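Local coordinates for Rbstp0775 protein (Geobacillus stearothermophilus, PDB 1RZ3) that is of uncertain function but probably binds ATP and acts as a kinase related to uridine kinases, at residues M58-V63 and L82-V86; G26-L30 and V133-R137. One frame throughout, in Å; residues are numbered along the deposited sequence.

Contact 1. Residues M58-V63 and L82-V86; sequences MDDHIV and LQWDV
With CG beside the backbone N and anti to the carbonyl carbon (chi1 -74°), and the indole plane turned nearly perpendicular to the CA-CB-CG plane (chi2 -88°), Trp84 brings the NE1 edge of its ring to the 3-10 turn Met58-Asp60 that follows strand 53-57 of this P-loop kinase-like fold. Ile62 CG2, anti to its own carbonyl carbon, lies 3.6 Å from the centroid of the Trp84 five-membered ring, a CH-pi contact; Gln83 CG lies offset over the same face. At the ring edge Trp84 NE1 donates to Met58 O at 2.9 Å, nearly straight at 168°. His61 N reaches Met58 O from the opposite face of its carbonyl plane, so two donors grip one oxygen. Tryptophan suits the place because it pairs a broad apolar face with a single N-H for a buried carbonyl. A leucine here would probably leave Met58 O with His61 N as its one donor from the two segments, and the Ile62 methyl without its aromatic face. Farther along, Val63 N bonds to Gln83 O at 2.9 Å, and a water bridges the two segments by donating to His61 O (2.6 Å) and accepting from Asp85 N.

Contact 2. Residues G26-L30 and V133-R137; sequences GIDGL and VFLQR
Asp28 and Leu135 form the centre of this contact: Leu135 N donates to Asp28 OD1 at 3.0 Å, with an N-H...O angle of 161°. The donor stands above the carboxylate plane, 59° out of it. A water adds a second link, donating to Asp28 OD1 at 2.7 Å and accepting from Phe134 N. One carboxylate oxygen thus serves two successive amides of the loop, one directly and one through water, a task suited to a short acidic side chain. Its CG lies opposite the backbone N (chi1 -171°), which carries the carboxylate across to 133-137. The Leu135 side chain runs antiparallel to that of Asp28 and lays CD1 3.2 Å from Ile27 O, while Gly26 CA lies 4.1 Å from that methyl, the lack of a side chain allowing the leucine to settle against the strand. Val133 CA makes a CA-H...O contact with Gly29 O at 3.4 Å.

In the second shell, the type I turn Phe134-Arg137 presents the amides, and Tyr183 OH bonds to both Asp28 OD2 and Gln136 N, tying carboxylate and turn to helix 169-187. Gly29 probably opens a Walker A P-loop. The contact joins the end of strand 23-29 to the loop leaving its parallel neighbour 127-132, with strand 146-150 on the other side of 23-29 and Pro189 of helix 189-192 against Asp28.

Contact 2 is the more central, buried at the end of the parallel sheet's strands 23-29 and 127-132, whereas contact 1 is only partly buried and joins the loop after strand 53-57 to the one between helices 75-82 and 86-94. Their centres lie about 13 Å apart, yet they share packing: Trp84 CH2 meets Val133 CG1 at 3.2 Å, and Met58 CG meets Leu135 CD2 at 3.6 Å. The chemistry differs. Contact 1 rests on an aromatic face, a ring N-H and one backbone-to-backbone bond, contact 2 on a buried carboxylate serving backbone amides. Each adds a water bridge, between backbone atoms in the first and from the carboxylate to a backbone amide in the second.

Contact 1. Residues M58-V63 and L82-V86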
HETATM    1  N   MSE A  58      -1.250  -4.368   0.573  1.00 16.53           N
HETATM    2  CA  MSE A  58      -0.034  -4.978   0.040  1.00 17.22           C
HETATM    3  C   MSE A  58       0.565  -6.136   0.824  1.00 15.44           C
HETATM    4  O   MSE A  58       1.261  -6.968   0.241  1.00 14.41           O
HETATM    5  CB  MSE A  58       1.035  -3.916  -0.212  1.00 18.33           C
HETATM    6  CG  MSE A  58       0.628  -2.869  -1.250  1.00 23.28           C
HETATM    7 SE   MSE A  58      -0.127  -3.598  -2.880  1.00 26.94          SE
HETATM    8  CE  MSE A  58       1.439  -4.522  -3.540  1.00 28.39           C
ATOM      9  N   ASP A  59       0.311  -6.210   2.127  1.00 17.25           N
ATOM     10  CA  ASP A  59       0.847  -7.330   2.903  1.00 21.47           C
ATOM     11  C   ASP A  59       0.189  -8.643   2.476  1.00 20.86           C
ATOM     12  O   ASP A  59       0.690  -9.722   2.791  1.00 19.84           O
ATOM     13  CB  ASP A  59       0.643  -7.117   4.403  1.00 25.17           C
ATOM     14  CG  ASP A  59       1.528  -6.019   4.958  1.00 32.14           C
ATOM     15  OD1 ASP A  59       2.708  -5.941   4.545  1.00 34.12           O
ATOM     16  OD2 ASP A  59       1.052  -5.240   5.812  1.00 36.92           O
ATOM     17  N   ASP A  60      -0.936  -8.549   1.769  1.00 17.68           N
ATOM     18  CA  ASP A  60      -1.629  -9.742   1.277  1.00 19.43           C
ATOM     19  C   ASP A  60      -0.880 -10.308   0.075  1.00 18.89           C
ATOM     20  O   ASP A  60      -1.039 -11.481  -0.273  1.00 19.43           O
ATOM     21  CB  ASP A  60      -3.046  -9.418   0.766  1.00 20.75           C
ATOM     22  CG  ASP A  60      -4.033  -9.093   1.872  1.00 23.23           C
ATOM     23  OD1 ASP A  60      -3.883  -9.618   2.990  1.00 22.11           O
ATOM     24  OD2 ASP A  60      -4.982  -8.324   1.601  1.00 24.29           O
ATOM     25  N   HIS A  61      -0.058  -9.481  -0.561  1.00 15.60           N
ATOM     26  CA  HIS A  61       0.600  -9.924  -1.783  1.00 17.12           C
ATOM     27  C   HIS A  61       2.106 -10.123  -1.772  1.00 17.55           C
ATOM     28  O   HIS A  61       2.790  -9.812  -2.750  1.00 17.75           O
ATOM     29  CB  HIS A  61       0.200  -8.969  -2.906  1.00 16.31           C
ATOM     30  CG  HIS A  61      -1.274  -8.714  -2.965  1.00 18.26           C
ATOM     31  ND1 HIS A  61      -2.186  -9.705  -3.259  1.00 20.19           N
ATOM     32  CD2 HIS A  61      -1.999  -7.603  -2.698  1.00 18.72           C
ATOM     33  CE1 HIS A  61      -3.410  -9.215  -3.167  1.00 21.26           C
ATOM     34  NE2 HIS A  61      -3.326  -7.942  -2.828  1.00 19.09           N
ATOM     35  N   ILE A  62       2.615 -10.658  -0.672  1.00 18.49           N
ATOM     36  CA  ILE A  62       4.040 -10.925  -0.547  1.00 18.33           C
ATOM     37  C   ILE A  62       4.317 -12.378  -0.929  1.00 20.53           C
ATOM     38  O   ILE A  62       3.389 -13.191  -1.050  1.00 18.03           O
ATOM     39  CB  ILE A  62       4.528 -10.677   0.892  1.00 19.98           C
ATOM     40  CG1 ILE A  62       3.761 -11.573   1.870  1.00 19.35           C
ATOM     41  CG2 ILE A  62       4.346  -9.210   1.252  1.00 17.13           C
ATOM     42  CD1 ILE A  62       4.283 -11.518   3.281  1.00 20.18           C
ATOM     43  N   VAL A  63       5.593 -12.695  -1.126  1.00 19.08           N
ATOM     44  CA  VAL A  63       6.009 -14.042  -1.491  1.00 22.34           C
ATOM     45  C   VAL A  63       6.150 -14.943  -0.266  1.00 23.19           C
ATOM     46  O   VAL A  63       6.105 -14.476   0.868  1.00 22.56           O
ATOM     47  CB  VAL A  63       7.352 -14.014  -2.245  1.00 22.13           C
ATOM     48  CG1 VAL A  63       7.215 -13.178  -3.510  1.00 22.55           C
ATOM     49  CG2 VAL A  63       8.446 -13.441  -1.344  1.00 22.26           C
ATOM     50  N   LEU A  82      12.938  -8.379  -2.159  1.00 20.49           N
ATOM     51  CA  LEU A  82      12.442  -9.725  -2.416  1.00 20.55           C
ATOM     52  C   LEU A  82      11.070 -10.068  -1.856  1.00 19.86           C
ATOM     53  O   LEU A  82      10.400 -10.956  -2.380  1.00 20.83           O
ATOM     54  CB  LEU A  82      13.460 -10.750  -1.903  1.00 19.31           C
ATOM     55  CG  LEU A  82      14.895 -10.554  -2.405  1.00 19.39           C
ATOM     56  CD1 LEU A  82      15.771 -11.683  -1.882  1.00 22.64           C
ATOM     57  CD2 LEU A  82      14.916 -10.513  -3.928  1.00 18.59           C
ATOM     58  N   GLN A  83      10.649  -9.378  -0.801  1.00 17.87           N
ATOM     59  CA  GLN A  83       9.361  -9.673  -0.180  1.00 20.07           C
ATOM     60  C   GLN A  83       8.170  -9.529  -1.133  1.00 18.31           C
ATOM     61  O   GLN A  83       7.161 -10.231  -0.990  1.00 17.01           O
ATOM     62  CB  GLN A  83       9.156  -8.799   1.059  1.00 20.15           C
ATOM     63  CG  GLN A  83       7.914  -9.166   1.855  1.00 22.12           C
ATOM     64  CD  GLN A  83       8.105  -8.973   3.343  1.00 24.62           C
ATOM     65  OE1 GLN A  83       9.051  -9.500   3.925  1.00 25.98           O
ATOM     66  NE2 GLN A  83       7.205  -8.221   3.968  1.00 25.33           N
ATOM     67  N   TRP A  84       8.284  -8.605  -2.084  1.00 17.99           N
ATOM     68  CA  TRP A  84       7.240  -8.384  -3.085  1.00 17.95           C
ATOM     69  C   TRP A  84       7.831  -8.626  -4.467  1.00 18.43           C
ATOM     70  O   TRP A  84       8.960  -8.216  -4.738  1.00 19.76           O
ATOM     71  CB  TRP A  84       6.722  -6.941  -3.042  1.00 17.10           C
ATOM     72  CG  TRP A  84       5.840  -6.638  -1.886  1.00 16.57           C
ATOM     73  CD1 TRP A  84       4.486  -6.798  -1.823  1.00 16.07           C
ATOM     74  CD2 TRP A  84       6.252  -6.176  -0.598  1.00 17.13           C
ATOM     75  NE1 TRP A  84       4.028  -6.467  -0.569  1.00 15.13           N
ATOM     76  CE2 TRP A  84       5.091  -6.081   0.204  1.00 17.27           C
ATOM     77  CE3 TRP A  84       7.491  -5.835  -0.039  1.00 16.85           C
ATOM     78  CZ2 TRP A  84       5.133  -5.659   1.536  1.00 17.23           C
ATOM     79  CZ3 TRP A  84       7.533  -5.415   1.288  1.00 17.20           C
ATOM     80  CH2 TRP A  84       6.361  -5.331   2.058  1.00 16.66           C
ATOM     81  N   ASP A  85       7.077  -9.301  -5.330  1.00 17.16           N
ATOM     82  CA  ASP A  85       7.524  -9.533  -6.700  1.00 16.66           C
ATOM     83  C   ASP A  85       7.065  -8.252  -7.386  1.00 16.35           C
ATOM     84  O   ASP A  85       5.981  -8.195  -7.980  1.00 14.93           O
ATOM     85  CB  ASP A  85       6.810 -10.741  -7.309  1.00 16.56           C
ATOM     86  CG  ASP A  85       7.365 -11.116  -8.662  1.00 19.82           C
ATOM     87  OD1 ASP A  85       7.856 -10.215  -9.374  1.00 19.19           O
ATOM     88  OD2 ASP A  85       7.294 -12.309  -9.024  1.00 21.59           O
ATOM     89  N   VAL A  86       7.889  -7.216  -7.268  1.00 15.17           N
ATOM     90  CA  VAL A  86       7.580  -5.902  -7.811  1.00 17.32           C
ATOM     91  C   VAL A  86       7.135  -5.888  -9.268  1.00 16.91           C
ATOM     92  O   VAL A  86       6.137  -5.255  -9.606  1.00 16.11           O
ATOM     93  CB  VAL A  86       8.788  -4.956  -7.638  1.00 17.69           C
ATOM     94  CG1 VAL A  86       8.470  -3.583  -8.200  1.00 17.87           C
ATOM     95  CG2 VAL A  86       9.150  -4.858  -6.162  1.00 17.19           C
TER
HETATM   96  O   HOH W   1       4.668 -10.579  -4.437  1.00 15.91           O

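Contact 2. Residues G26-L30 and V133-R137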
ATOM      1  N   GLY A  26      -3.273   6.007  -2.663  1.00 14.23           N
ATOM      2  CA  GLY A  26      -2.293   5.181  -1.997  1.00 14.40           C
ATOM      3  C   GLY A  26      -2.062   5.679  -0.586  1.00 15.65           C
ATOM      4  O   GLY A  26      -2.033   6.887  -0.341  1.00 16.15           O
ATOM      5  N   ILE A  27      -1.940   4.746   0.350  1.00 15.45           N
ATOM      6  CA  ILE A  27      -1.659   5.086   1.734  1.00 17.36           C
ATOM      7  C   ILE A  27      -0.313   4.423   2.008  1.00 16.17           C
ATOM      8  O   ILE A  27      -0.227   3.219   2.230  1.00 14.71           O
ATOM      9  CB  ILE A  27      -2.732   4.542   2.696  1.00 21.78           C
ATOM     10  CG1 ILE A  27      -4.089   5.181   2.374  1.00 25.54           C
ATOM     11  CG2 ILE A  27      -2.343   4.858   4.135  1.00 23.73           C
ATOM     12  CD1 ILE A  27      -5.202   4.784   3.331  1.00 30.62           C
ATOM     13  N   ASP A  28       0.736   5.236   1.950  1.00 15.80           N
ATOM     14  CA  ASP A  28       2.106   4.784   2.144  1.00 17.37           C
ATOM     15  C   ASP A  28       2.546   5.053   3.579  1.00 18.58           C
ATOM     16  O   ASP A  28       2.252   6.097   4.150  1.00 18.00           O
ATOM     17  CB  ASP A  28       2.996   5.524   1.140  1.00 16.38           C
ATOM     18  CG  ASP A  28       4.416   4.988   1.078  1.00 17.17           C
ATOM     19  OD1 ASP A  28       4.641   3.788   1.344  1.00 18.59           O
ATOM     20  OD2 ASP A  28       5.311   5.782   0.726  1.00 17.75           O
ATOM     21  N   GLY A  29       3.243   4.098   4.169  1.00 22.09           N
ATOM     22  CA  GLY A  29       3.700   4.286   5.532  1.00 26.73           C
ATOM     23  C   GLY A  29       4.513   3.090   5.961  1.00 28.84           C
ATOM     24  O   GLY A  29       4.364   2.007   5.397  1.00 27.80           O
ATOM     25  N   LEU A  30       5.366   3.282   6.962  1.00 31.90           N
ATOM     26  CA  LEU A  30       6.215   2.205   7.450  1.00 33.89           C
ATOM     27  C   LEU A  30       5.423   1.181   8.257  1.00 34.25           C
ATOM     28  O   LEU A  30       4.250   1.388   8.566  1.00 32.06           O
ATOM     29  CB  LEU A  30       7.356   2.790   8.290  1.00 36.75           C
ATOM     30  CG  LEU A  30       8.144   3.920   7.613  1.00 37.71           C
ATOM     31  CD1 LEU A  30       9.328   4.319   8.480  1.00 39.86           C
ATOM     32  CD2 LEU A  30       8.620   3.469   6.239  1.00 41.05           C
ATOM     33  N   VAL A 133       3.575  -0.779   2.688  1.00 16.74           N
ATOM     34  CA  VAL A 133       4.878  -0.156   2.851  1.00 18.68           C
ATOM     35  C   VAL A 133       5.570  -0.067   1.493  1.00 18.23           C
ATOM     36  O   VAL A 133       5.306  -0.877   0.598  1.00 18.55           O
ATOM     37  CB  VAL A 133       5.766  -0.967   3.828  1.00 21.85           C
ATOM     38  CG1 VAL A 133       5.986  -2.366   3.293  1.00 21.47           C
ATOM     39  CG2 VAL A 133       7.089  -0.259   4.039  1.00 23.94           C
ATOM     40  N   PHE A 134       6.434   0.934   1.346  1.00 15.18           N
ATOM     41  CA  PHE A 134       7.201   1.156   0.126  1.00 15.89           C
ATOM     42  C   PHE A 134       6.315   1.281  -1.116  1.00 16.65           C
ATOM     43  O   PHE A 134       6.665   0.761  -2.171  1.00 15.98           O
ATOM     44  CB  PHE A 134       8.197   0.004  -0.099  1.00 15.93           C
ATOM     45  CG  PHE A 134       8.949  -0.420   1.139  1.00 17.59           C
ATOM     46  CD1 PHE A 134       9.587   0.518   1.947  1.00 17.89           C
ATOM     47  CD2 PHE A 134       9.045  -1.772   1.479  1.00 18.52           C
ATOM     48  CE1 PHE A 134      10.313   0.122   3.076  1.00 19.68           C
ATOM     49  CE2 PHE A 134       9.771  -2.184   2.609  1.00 19.35           C
ATOM     50  CZ  PHE A 134      10.406  -1.233   3.408  1.00 19.45           C
ATOM     51  N   LEU A 135       5.182   1.969  -0.999  1.00 15.49           N
ATOM     52  CA  LEU A 135       4.273   2.122  -2.134  1.00 17.16           C
ATOM     53  C   LEU A 135       4.804   3.015  -3.245  1.00 16.91           C
ATOM     54  O   LEU A 135       4.420   2.866  -4.404  1.00 16.24           O
ATOM     55  CB  LEU A 135       2.934   2.709  -1.684  1.00 16.80           C
ATOM     56  CG  LEU A 135       1.961   1.873  -0.857  1.00 21.34           C
ATOM     57  CD1 LEU A 135       0.633   2.639  -0.775  1.00 20.42           C
ATOM     58  CD2 LEU A 135       1.742   0.509  -1.510  1.00 21.04           C
ATOM     59  N   GLN A 136       5.673   3.956  -2.888  1.00 16.44           N
ATOM     60  CA  GLN A 136       6.194   4.890  -3.869  1.00 17.25           C
ATOM     61  C   GLN A 136       7.479   4.491  -4.573  1.00 18.38           C
ATOM     62  O   GLN A 136       8.241   5.347  -5.022  1.00 17.70           O
ATOM     63  CB  GLN A 136       6.326   6.272  -3.227  1.00 16.34           C
ATOM     64  CG  GLN A 136       4.970   6.814  -2.789  1.00 17.61           C
ATOM     65  CD  GLN A 136       5.057   8.174  -2.147  1.00 16.52           C
ATOM     66  OE1 GLN A 136       5.360   8.305  -0.954  1.00 18.95           O
ATOM     67  NE2 GLN A 136       4.804   9.202  -2.935  1.00 11.42           N
ATOM     68  N   ARG A 137       7.727   3.190  -4.682  1.00 19.79           N
ATOM     69  CA  ARG A 137       8.909   2.764  -5.408  1.00 20.72           C
ATOM     70  C   ARG A 137       8.628   3.153  -6.868  1.00 19.84           C
ATOM     71  O   ARG A 137       7.473   3.173  -7.305  1.00 18.09           O
ATOM     72  CB  ARG A 137       9.156   1.258  -5.237  1.00 22.30           C
ATOM     73  CG  ARG A 137       7.978   0.351  -5.488  1.00 22.17           C
ATOM     74  CD  ARG A 137       8.394  -1.119  -5.318  1.00 21.07           C
ATOM     75  NE  ARG A 137       8.311  -1.625  -3.946  1.00 22.03           N
ATOM     76  CZ  ARG A 137       9.322  -2.190  -3.289  1.00 21.36           C
ATOM     77  NH1 ARG A 137      10.513  -2.317  -3.864  1.00 19.61           N
ATOM     78  NH2 ARG A 137       9.134  -2.675  -2.069  1.00 21.38           N
TER
HETATM   79  O   HOH W   2       6.299   2.912   3.303  1.00 23.27           O